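PDB 4AKK: nitrate regulatory protein from Klebsiella oxytoca, which activates nas operon expression in response to nitrate and nitrite by binding the terminator site in the nasF leader RNA and preventing transcription termination. Local coordinates for residues A123-Y134 / H165-D175; C75-W83 / Y91-V102. One frame throughout, in Å; residues are numbered along the deposited sequence.

Contact 1 of 2, residues A123-Y134 / H165-D175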
loop_
_atom_site.group_PDB
_atom_site.type_symbol
_atom_site.label_atom_id
_atom_site.label_comp_id
_atom_site.label_asym_id
_atom_site.label_seq_id
_atom_site.Cartn_x
_atom_site.Cartn_y
_atom_site.Cartn_z
ATOM N N ALA A 123 -12.235 -4.282 -13.446
ATOM C CA ALA A 123 -11.325 -5.039 -12.595
ATOM C C ALA A 123 -12.041 -6.165 -11.830
ATOM O O ALA A 123 -11.504 -7.265 -11.689
ATOM C CB ALA A 123 -10.591 -4.101 -11.646
ATOM N N LEU A 124 -13.258 -5.910 -11.354
ATOM C CA LEU A 124 -14.032 -6.951 -10.664
ATOM C C LEU A 124 -14.365 -8.100 -11.607
ATOM O O LEU A 124 -14.281 -9.276 -11.241
ATOM C CB LEU A 124 -15.314 -6.381 -10.044
ATOM C CG LEU A 124 -16.099 -7.378 -9.188
ATOM C CD1 LEU A 124 -15.261 -7.828 -7.985
ATOM C CD2 LEU A 124 -17.429 -6.771 -8.731
ATOM N N CYS A 125 -14.739 -7.758 -12.832
ATOM C CA CYS A 125 -14.936 -8.771 -13.863
ATOM C C CYS A 125 -13.717 -9.667 -14.036
ATOM O O CYS A 125 -13.848 -10.897 -14.147
ATOM C CB CYS A 125 -15.286 -8.123 -15.196
ATOM S SG CYS A 125 -16.877 -7.262 -15.191
ATOM N N TRP A 126 -12.532 -9.059 -14.082
ATOM C CA TRP A 126 -11.301 -9.840 -14.232
ATOM C C TRP A 126 -11.075 -10.783 -13.040
ATOM O O TRP A 126 -10.703 -11.941 -13.219
ATOM C CB TRP A 126 -10.089 -8.926 -14.430
ATOM C CG TRP A 126 -9.828 -8.552 -15.862
ATOM C CD1 TRP A 126 -10.431 -7.553 -16.574
ATOM C CD2 TRP A 126 -8.878 -9.158 -16.750
ATOM N NE1 TRP A 126 -9.920 -7.503 -17.850
ATOM C CE2 TRP A 126 -8.965 -8.477 -17.984
ATOM C CE3 TRP A 126 -7.963 -10.209 -16.623
ATOM C CZ2 TRP A 126 -8.169 -8.813 -19.087
ATOM C CZ3 TRP A 126 -7.171 -10.540 -17.720
ATOM C CH2 TRP A 126 -7.283 -9.843 -18.934
ATOM N N ARG A 127 -11.301 -10.284 -11.828
ATOM C CA ARG A 127 -11.113 -11.103 -10.635
ATOM C C ARG A 127 -12.062 -12.290 -10.666
ATOM O O ARG A 127 -11.672 -13.429 -10.413
ATOM C CB ARG A 127 -11.365 -10.286 -9.365
ATOM C CG ARG A 127 -10.312 -9.234 -9.070
ATOM C CD ARG A 127 -8.958 -9.841 -8.714
ATOM N NE ARG A 127 -8.008 -8.805 -8.301
ATOM C CZ ARG A 127 -6.710 -9.007 -8.089
ATOM N NH1 ARG A 127 -6.183 -10.216 -8.249
ATOM N NH2 ARG A 127 -5.931 -7.994 -7.727
ATOM N N ILE A 128 -13.323 -12.008 -10.981
ATOM C CA ILE A 128 -14.347 -13.038 -11.060
ATOM C C ILE A 128 -14.042 -14.058 -12.167
ATOM O O ILE A 128 -14.164 -15.261 -11.957
ATOM C CB ILE A 128 -15.744 -12.401 -11.246
ATOM C CG1 ILE A 128 -16.142 -11.644 -9.972
ATOM C CG2 ILE A 128 -16.790 -13.464 -11.580
ATOM C CD1 ILE A 128 -17.253 -10.646 -10.173
ATOM N N ALA A 129 -13.633 -13.585 -13.341
ATOM C CA ALA A 129 -13.281 -14.501 -14.428
ATOM C C ALA A 129 -12.170 -15.447 -13.995
ATOM O O ALA A 129 -12.224 -16.641 -14.255
ATOM C CB ALA A 129 -12.871 -13.739 -15.694
ATOM N N CYS A 130 -11.162 -14.898 -13.328
ATOM C CA CYS A 130 -10.023 -15.686 -12.863
ATOM C C CYS A 130 -10.477 -16.786 -11.907
ATOM O O CYS A 130 -10.149 -17.958 -12.095
ATOM C CB CYS A 130 -9.022 -14.765 -12.167
ATOM S SG CYS A 130 -7.349 -15.408 -11.985
ATOM N N ALA A 131 -11.238 -16.403 -10.884
ATOM C CA ALA A 131 -11.766 -17.356 -9.903
ATOM C C ALA A 131 -12.659 -18.417 -10.553
ATOM O O ALA A 131 -12.536 -19.604 -10.267
ATOM C CB ALA A 131 -12.521 -16.616 -8.793
ATOM N N VAL A 132 -13.546 -17.987 -11.444
ATOM C CA VAL A 132 -14.433 -18.918 -12.142
ATOM C C VAL A 132 -13.699 -19.808 -13.157
ATOM O O VAL A 132 -14.183 -20.882 -13.515
ATOM C CB VAL A 132 -15.589 -18.158 -12.825
ATOM C CG1 VAL A 132 -16.301 -19.034 -13.834
ATOM C CG2 VAL A 132 -16.565 -17.649 -11.771
ATOM N N TRP A 133 -12.531 -19.366 -13.616
ATOM C CA TRP A 133 -11.733 -20.143 -14.564
ATOM C C TRP A 133 -11.206 -21.431 -13.938
ATOM O O TRP A 133 -11.196 -22.480 -14.578
ATOM C CB TRP A 133 -10.573 -19.300 -15.101
ATOM C CG TRP A 133 -9.581 -20.058 -15.933
ATOM C CD1 TRP A 133 -8.598 -20.890 -15.481
ATOM C CD2 TRP A 133 -9.460 -20.037 -17.360
ATOM N NE1 TRP A 133 -7.880 -21.396 -16.536
ATOM C CE2 TRP A 133 -8.389 -20.886 -17.702
ATOM C CE3 TRP A 133 -10.156 -19.384 -18.383
ATOM C CZ2 TRP A 133 -7.998 -21.100 -19.022
ATOM C CZ3 TRP A 133 -9.766 -19.598 -19.694
ATOM C CH2 TRP A 133 -8.697 -20.449 -20.002
ATOM N N TYR A 134 -10.788 -21.351 -12.681
ATOM C CA TYR A 134 -10.234 -22.508 -11.980
ATOM C C TYR A 134 -11.274 -23.450 -11.388
ATOM O O TYR A 134 -10.986 -24.620 -11.168
ATOM C CB TYR A 134 -9.301 -22.052 -10.857
ATOM C CG TYR A 134 -7.996 -21.495 -11.354
ATOM C CD1 TYR A 134 -6.937 -22.335 -11.668
ATOM C CD2 TYR A 134 -7.825 -20.130 -11.515
ATOM C CE1 TYR A 134 -5.741 -21.824 -12.137
ATOM C CE2 TYR A 134 -6.638 -19.612 -11.979
ATOM C CZ TYR A 134 -5.598 -20.461 -12.289
ATOM O OH TYR A 134 -4.414 -19.935 -12.749
ATOM N N HIS A 165 -7.808 -17.086 -5.501
ATOM C CA HIS A 165 -8.531 -16.299 -6.497
ATOM C C HIS A 165 -9.945 -15.943 -6.050
ATOM O O HIS A 165 -10.471 -14.903 -6.427
ATOM C CB HIS A 165 -8.553 -17.013 -7.840
ATOM C CG HIS A 165 -7.200 -17.133 -8.459
ATOM N ND1 HIS A 165 -6.261 -16.196 -8.725
ATOM C CD2 HIS A 165 -6.652 -18.341 -8.834
ATOM C CE1 HIS A 165 -5.183 -16.847 -9.267
ATOM N NE2 HIS A 165 -5.444 -18.139 -9.325
ATOM N N LEU A 166 -10.547 -16.797 -5.233
ATOM C CA LEU A 166 -11.872 -16.511 -4.696
ATOM C C LEU A 166 -11.756 -15.361 -3.719
ATOM O O LEU A 166 -12.531 -14.417 -3.777
ATOM C CB LEU A 166 -12.463 -17.742 -4.005
ATOM C CG LEU A 166 -13.002 -18.795 -4.966
ATOM C CD1 LEU A 166 -13.310 -20.085 -4.225
ATOM C CD2 LEU A 166 -14.242 -18.256 -5.692
ATOM N N LEU A 167 -10.766 -15.450 -2.837
ATOM C CA LEU A 167 -10.490 -14.415 -1.851
ATOM C C LEU A 167 -10.135 -13.067 -2.471
ATOM O O LEU A 167 -10.507 -12.029 -1.931
ATOM C CB LEU A 167 -9.359 -14.855 -0.914
ATOM C CG LEU A 167 -9.699 -15.954 0.089
ATOM C CD1 LEU A 167 -8.510 -16.232 0.999
ATOM C CD2 LEU A 167 -10.920 -15.578 0.908
ATOM N N ASN A 168 -9.421 -13.090 -3.596
ATOM C CA ASN A 168 -9.029 -11.868 -4.291
ATOM C C ASN A 168 -10.228 -11.107 -4.844
ATOM O O ASN A 168 -10.110 -9.943 -5.215
ATOM C CB ASN A 168 -8.036 -12.151 -5.440
ATOM C CG ASN A 168 -6.665 -12.606 -4.950
ATOM O OD1 ASN A 168 -6.330 -12.458 -3.779
ATOM N ND2 ASN A 168 -5.868 -13.170 -5.860
ATOM N N ILE A 169 -11.384 -11.753 -4.916
ATOM C CA ILE A 169 -12.566 -11.018 -5.341
ATOM C C ILE A 169 -12.958 -9.980 -4.286
ATOM O O ILE A 169 -13.398 -8.891 -4.620
ATOM C CB ILE A 169 -13.766 -11.933 -5.601
ATOM C CG1 ILE A 169 -13.484 -12.887 -6.768
ATOM C CG2 ILE A 169 -15.019 -11.084 -5.848
ATOM C CD1 ILE A 169 -14.539 -13.966 -6.943
ATOM N N VAL A 170 -12.776 -10.326 -3.016
ATOM C CA VAL A 170 -13.319 -9.528 -1.909
ATOM C C VAL A 170 -12.840 -8.074 -1.823
ATOM O O VAL A 170 -13.664 -7.162 -1.761
ATOM C CB VAL A 170 -13.118 -10.226 -0.549
ATOM C CG1 VAL A 170 -13.653 -9.353 0.578
ATOM C CG2 VAL A 170 -13.814 -11.578 -0.544
ATOM N N PRO A 171 -11.515 -7.850 -1.807
ATOM C CA PRO A 171 -11.001 -6.476 -1.762
ATOM C C PRO A 171 -11.439 -5.677 -2.985
ATOM O O PRO A 171 -11.637 -4.466 -2.915
ATOM C CB PRO A 171 -9.475 -6.663 -1.791
ATOM C CG PRO A 171 -9.242 -8.097 -1.400
ATOM C CD PRO A 171 -10.431 -8.844 -1.908
ATOM N N GLN A 172 -11.579 -6.358 -4.111
ATOM C CA GLN A 172 -12.012 -5.694 -5.329
ATOM C C GLN A 172 -13.449 -5.217 -5.174
ATOM O O GLN A 172 -13.856 -4.229 -5.778
ATOM C CB GLN A 172 -11.921 -6.647 -6.519
ATOM C CG GLN A 172 -11.883 -5.915 -7.836
ATOM C CD GLN A 172 -10.592 -5.170 -7.999
ATOM O OE1 GLN A 172 -9.515 -5.742 -7.814
ATOM N NE2 GLN A 172 -10.680 -3.886 -8.338
ATOM N N LEU A 173 -14.213 -5.936 -4.359
ATOM C CA LEU A 173 -15.582 -5.546 -4.049
ATOM C C LEU A 173 -15.681 -4.116 -3.525
ATOM O O LEU A 173 -16.677 -3.440 -3.769
ATOM C CB LEU A 173 -16.210 -6.514 -3.041
ATOM C CG LEU A 173 -16.786 -7.802 -3.622
ATOM C CD1 LEU A 173 -17.592 -8.541 -2.568
ATOM C CD2 LEU A 173 -17.644 -7.485 -4.829
ATOM N N ASN A 174 -14.651 -3.659 -2.814
ATOM C CA ASN A 174 -14.607 -2.280 -2.309
ATOM C C ASN A 174 -14.498 -1.164 -3.358
ATOM O O ASN A 174 -14.842 -0.013 -3.079
ATOM C CB ASN A 174 -13.490 -2.118 -1.277
ATOM C CG ASN A 174 -13.977 -2.325 0.144
ATOM O OD1 ASN A 174 -15.182 -2.413 0.391
ATOM N ND2 ASN A 174 -13.047 -2.388 1.088
ATOM N N ASP A 175 -14.019 -1.490 -4.554
ATOM C CA ASP A 175 -13.864 -0.477 -5.601
ATOM C C ASP A 175 -15.214 0.072 -6.074
ATOM O O ASP A 175 -15.278 0.994 -6.892
ATOM C CB ASP A 175 -13.018 -1.002 -6.787
ATOM C CG ASP A 175 -13.805 -1.920 -7.737
ATOM O OD1 ASP A 175 -15.054 -1.940 -7.672
ATOM O OD2 ASP A 175 -13.170 -2.619 -8.565
HETATM O O HOH W 1 -9.686 -13.493 -8.642
HETATM O O HOH W 2 -7.132 -13.040 -8.755
HETATM O O HOH W 3 -2.881 -18.802 -10.806
#

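Contact 2 of 2, residues C75-W83 / Y91-V102. With EDO (1,2-ethanediol), chain C.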
loop_
_atom_site.group_PDB
_atom_site.type_symbol
_atom_site.label_atom_id
_atom_site.label_comp_id
_atom_site.label_asym_id
_atom_site.label_seq_id
_atom_site.Cartn_x
_atom_site.Cartn_y
_atom_site.Cartn_z
ATOM N N CYS A 75 -12.140 -27.238 4.027
ATOM C CA CYS A 75 -12.470 -28.554 4.586
ATOM C C CYS A 75 -12.056 -29.652 3.612
ATOM O O CYS A 75 -11.429 -30.641 3.996
ATOM C CB CYS A 75 -13.970 -28.665 4.912
ATOM S SG CYS A 75 -14.568 -27.499 6.193
ATOM N N GLU A 76 -12.399 -29.471 2.342
ATOM C CA GLU A 76 -12.011 -30.451 1.332
ATOM C C GLU A 76 -10.485 -30.554 1.229
ATOM O O GLU A 76 -9.943 -31.643 1.113
ATOM C CB GLU A 76 -12.632 -30.133 -0.033
ATOM C CG GLU A 76 -12.460 -31.260 -1.051
ATOM C CD GLU A 76 -13.268 -31.052 -2.320
ATOM O OE1 GLU A 76 -13.985 -30.036 -2.416
ATOM O OE2 GLU A 76 -13.184 -31.902 -3.229
ATOM N N ARG A 77 -9.790 -29.426 1.271
ATOM C CA ARG A 77 -8.334 -29.467 1.203
ATOM C C ARG A 77 -7.771 -30.357 2.320
ATOM O O ARG A 77 -6.966 -31.246 2.070
ATOM C CB ARG A 77 -7.732 -28.051 1.264
ATOM C CG ARG A 77 -6.189 -28.021 1.167
ATOM C CD ARG A 77 -5.647 -26.590 1.199
ATOM N NE ARG A 77 -6.168 -25.830 2.342
ATOM C CZ ARG A 77 -6.109 -24.504 2.447
ATOM N NH1 ARG A 77 -5.552 -23.785 1.471
ATOM N NH2 ARG A 77 -6.616 -23.889 3.522
ATOM N N GLY A 78 -8.206 -30.109 3.551
ATOM C CA GLY A 78 -7.722 -30.856 4.696
ATOM C C GLY A 78 -8.059 -32.331 4.664
ATOM O O GLY A 78 -7.223 -33.171 5.008
ATOM N N ALA A 79 -9.278 -32.662 4.249
ATOM C CA ALA A 79 -9.656 -34.066 4.104
ATOM C C ALA A 79 -8.800 -34.774 3.050
ATOM O O ALA A 79 -8.266 -35.854 3.302
ATOM C CB ALA A 79 -11.150 -34.201 3.770
ATOM N N SER A 80 -8.672 -34.163 1.872
ATOM C CA SER A 80 -7.842 -34.720 0.806
ATOM C C SER A 80 -6.418 -34.939 1.304
ATOM O O SER A 80 -5.774 -35.921 0.969
ATOM C CB SER A 80 -7.837 -33.798 -0.415
ATOM O OG SER A 80 -9.168 -33.526 -0.827
ATOM N N ASN A 81 -5.936 -34.021 2.126
ATOM C CA ASN A 81 -4.572 -34.117 2.633
ATOM C C ASN A 81 -4.346 -35.356 3.506
ATOM O O ASN A 81 -3.305 -36.018 3.397
ATOM C CB ASN A 81 -4.204 -32.849 3.405
ATOM C CG ASN A 81 -2.743 -32.492 3.267
ATOM O OD1 ASN A 81 -2.194 -32.521 2.163
ATOM N ND2 ASN A 81 -2.101 -32.146 4.386
ATOM N N ILE A 82 -5.313 -35.664 4.372
ATOM C CA ILE A 82 -5.193 -36.806 5.283
ATOM C C ILE A 82 -5.387 -38.117 4.520
ATOM O O ILE A 82 -4.670 -39.088 4.731
ATOM C CB ILE A 82 -6.189 -36.730 6.470
ATOM C CG1 ILE A 82 -5.981 -35.448 7.279
ATOM C CG2 ILE A 82 -6.000 -37.923 7.395
ATOM C CD1 ILE A 82 -4.677 -35.438 8.067
ATOM N N TRP A 83 -6.365 -38.127 3.628
ATOM C CA TRP A 83 -6.523 -39.219 2.686
ATOM C C TRP A 83 -5.203 -39.549 1.990
ATOM O O TRP A 83 -4.779 -40.704 1.986
ATOM C CB TRP A 83 -7.608 -38.857 1.673
ATOM C CG TRP A 83 -7.690 -39.763 0.516
ATOM C CD1 TRP A 83 -7.306 -39.490 -0.762
ATOM C CD2 TRP A 83 -8.188 -41.104 0.510
ATOM N NE1 TRP A 83 -7.533 -40.577 -1.565
ATOM C CE2 TRP A 83 -8.075 -41.583 -0.813
ATOM C CE3 TRP A 83 -8.719 -41.947 1.490
ATOM C CZ2 TRP A 83 -8.476 -42.872 -1.183
ATOM C CZ3 TRP A 83 -9.116 -43.230 1.122
ATOM C CH2 TRP A 83 -8.989 -43.678 -0.204
ATOM N N TYR A 91 -10.227 -40.811 6.139
ATOM C CA TYR A 91 -10.909 -39.583 5.711
ATOM C C TYR A 91 -11.627 -39.629 4.369
ATOM O O TYR A 91 -12.009 -38.589 3.832
ATOM C CB TYR A 91 -9.970 -38.377 5.778
ATOM C CG TYR A 91 -10.029 -37.677 7.112
ATOM C CD1 TYR A 91 -9.480 -38.257 8.242
ATOM C CD2 TYR A 91 -10.648 -36.439 7.241
ATOM C CE1 TYR A 91 -9.546 -37.624 9.470
ATOM C CE2 TYR A 91 -10.717 -35.798 8.463
ATOM C CZ TYR A 91 -10.162 -36.395 9.574
ATOM O OH TYR A 91 -10.222 -35.760 10.791
ATOM N N ALA A 92 -11.826 -40.829 3.841
ATOM C CA ALA A 92 -12.599 -41.001 2.620
ATOM C C ALA A 92 -14.005 -40.411 2.756
ATOM O O ALA A 92 -14.493 -39.749 1.846
ATOM C CB ALA A 92 -12.676 -42.479 2.251
ATOM N N ALA A 93 -14.651 -40.667 3.893
ATOM C CA ALA A 93 -15.992 -40.152 4.165
ATOM C C ALA A 93 -16.019 -38.627 4.192
ATOM O O ALA A 93 -16.921 -37.996 3.642
ATOM C CB ALA A 93 -16.520 -40.712 5.492
ATOM N N GLU A 94 -15.024 -38.045 4.852
ATOM C CA GLU A 94 -14.882 -36.597 4.920
ATOM C C GLU A 94 -14.622 -35.993 3.532
ATOM O O GLU A 94 -15.215 -34.981 3.168
ATOM C CB GLU A 94 -13.764 -36.221 5.895
ATOM C CG GLU A 94 -14.140 -36.332 7.384
ATOM C CD GLU A 94 -14.149 -37.770 7.921
ATOM O OE1 GLU A 94 -13.778 -38.714 7.187
ATOM O OE2 GLU A 94 -14.530 -37.954 9.103
ATOM N N CYS A 95 -13.755 -36.621 2.745
ATOM C CA CYS A 95 -13.520 -36.143 1.385
ATOM C C CYS A 95 -14.813 -36.101 0.588
ATOM O O CYS A 95 -15.055 -35.161 -0.167
ATOM C CB CYS A 95 -12.532 -37.032 0.641
ATOM S SG CYS A 95 -10.827 -36.871 1.134
ATOM N N ARG A 96 -15.631 -37.137 0.741
ATOM C CA ARG A 96 -16.837 -37.274 -0.065
ATOM C C ARG A 96 -17.844 -36.245 0.375
ATOM O O ARG A 96 -18.454 -35.568 -0.449
ATOM C CB ARG A 96 -17.440 -38.678 0.066
ATOM C CG ARG A 96 -16.604 -39.785 -0.568
ATOM C CD ARG A 96 -17.433 -41.063 -0.749
ATOM N NE ARG A 96 -18.290 -41.324 0.409
ATOM C CZ ARG A 96 -17.979 -42.151 1.405
ATOM N NH1 ARG A 96 -16.824 -42.814 1.385
ATOM N NH2 ARG A 96 -18.825 -42.317 2.421
ATOM N N ALA A 97 -18.011 -36.138 1.688
ATOM C CA ALA A 97 -18.908 -35.155 2.270
ATOM C C ALA A 97 -18.452 -33.733 1.938
ATOM O O ALA A 97 -19.258 -32.883 1.571
ATOM C CB ALA A 97 -18.993 -35.352 3.782
ATOM N N GLY A 98 -17.155 -33.484 2.078
ATOM C CA GLY A 98 -16.598 -32.171 1.814
ATOM C C GLY A 98 -16.858 -31.722 0.391
ATOM O O GLY A 98 -17.246 -30.580 0.158
ATOM N N ALA A 99 -16.657 -32.632 -0.561
ATOM C CA ALA A 99 -16.885 -32.334 -1.965
ATOM C C ALA A 99 -18.351 -32.006 -2.244
ATOM O O ALA A 99 -18.657 -31.158 -3.081
ATOM C CB ALA A 99 -16.409 -33.502 -2.844
ATOM N N ALA A 100 -19.255 -32.680 -1.538
ATOM C CA ALA A 100 -20.686 -32.433 -1.689
ATOM C C ALA A 100 -21.060 -31.042 -1.194
ATOM O O ALA A 100 -21.854 -30.332 -1.820
ATOM C CB ALA A 100 -21.494 -33.502 -0.932
ATOM N N LEU A 101 -20.488 -30.662 -0.057
ATOM C CA LEU A 101 -20.710 -29.339 0.520
ATOM C C LEU A 101 -20.186 -28.220 -0.372
ATOM O O LEU A 101 -20.819 -27.169 -0.510
ATOM C CB LEU A 101 -20.060 -29.250 1.895
ATOM C CG LEU A 101 -20.696 -30.171 2.932
ATOM C CD1 LEU A 101 -20.063 -29.934 4.288
ATOM C CD2 LEU A 101 -22.200 -29.936 2.985
ATOM N N VAL A 102 -19.017 -28.445 -0.964
ATOM C CA VAL A 102 -18.438 -27.490 -1.893
ATOM C C VAL A 102 -19.371 -27.289 -3.089
ATOM O O VAL A 102 -19.646 -26.164 -3.509
ATOM C CB VAL A 102 -17.069 -27.987 -2.412
ATOM C CG1 VAL A 102 -16.691 -27.252 -3.675
ATOM C CG2 VAL A 102 -15.981 -27.861 -1.332
HETATM C C1 EDO C . -5.317 -27.432 5.024
HETATM O O1 EDO C . -6.667 -27.716 4.659
HETATM C C2 EDO C . -4.807 -28.430 6.058
HETATM O O2 EDO C . -4.678 -29.776 5.579
#

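Contact 1 of 2, residues A123-Y134 / H165-D175
The His165 imidazole carries the Cys130 sulfur over one face, SG 3.8 Å from the ring centroid, offset toward the rim, while a water in plane at its edge links NE2 to the Tyr134 hydroxyl. The Tyr134 ring, with Trp133 CD1 over the centre of one face, runs nearly parallel to it (11°) but slid until the two barely overlap, Tyr134 CE2 3.3 Å from His165 NE2. In this all-helical nitrate- and nitrite-sensing domain helix 122-134 runs antiparallel to helix 169-173, and these groups join it to the end of helix 152-167. In the middle Ile169 is a knob among Leu124, Arg127, Ile128 and Ala131, its CD1 3.8 Å from Ala131 CB. Helix 56-85 covers Leu166 and Ile169; the second subunit packs against Arg127 and Ile128. One water bridges the carbonyls of Arg127 and His165; another accepts hydrogen bonds from Arg127 NH1 and Asn168 ND2 beside His165 ND1, while Asn168 OD1 accepts one from Gln351. Gln172 starts with CG anti to N (chi1 -160°), then bends to lay its amide nearly coplanar with the guanidinium. Arg127 NE makes a weak but straight hydrogen bond to Gln172 OE1 (3.4 Å), and Gln172 NE2 reaches Asp175 OD2 at 2.8 Å.

Contact 2 of 2, residues C75-W83 / Y91-V102
A buried carboxylate lies against apolar groups: Glu76 OE1 comes within 3.1 Å of Val102 CG2, and OE2 within 3.6 Å of Ala99 CB. An extended chain with CG anti to the backbone N (chi1 -170°) carries it to the facing helix, across Val102 at about a right angle, where a salt bridge from OE2 to Arg142 of helix 138-147 probably balances its charge. Gly98 faces the backbone of Glu76 and, having no side chain, lets the two CA atoms approach to 4.9 Å. One turn toward the N-terminus of helix 92-117, the Cys95 sulfur presses on the main chain of Ala79, SG to C 3.5 Å, stands obliquely to the Trp83 indole and touches Trp83 CB. The six-membered part of that indole reaches Ala92, CZ3 to CB 3.8 Å, and its NE1 is hydrogen-bonded to the carbonyl of Val145. Tyr91, at the N-cap position and with a positive phi of 81°, turns its ring between two neighbours: Ile82 CB over one face and the Glu94 carboxylate carbon over the other, with Ile82 CG2 3.6 Å from Tyr91 CD1. Away from this interface, Arg77 NE donates to O1 of an ethanediol (3.0 Å), probably from the crystallisation liquor, which Arg203 also holds. Small residues at the crossing, a short connection and axes 8.4 Å apart at 155° make this an antiparallel helical hairpin of the sensor domain.

In the fold
Both contacts pair antiparallel helices of the nitrate- and nitrite-sensing domain and follow each other along the chain: helix 92-117 leaves contact 2 and is succeeded by helix 122-134 of contact 1. Their nearest atoms stay about 8 Å apart, yet helix 56-85, which supplies residues 75-83, serves both. Contact 1 is the more buried, centred about 15 Å from the chain centre, and lies beside the second subunit; waters, an imidazole, a guanidinium and amides serve its polar side. Contact 2, about 20 Å out and partly exposed, is untouched by the other chain. It relies on small residues and sulfur, and the charge it buries is met by a third helix rather than through water.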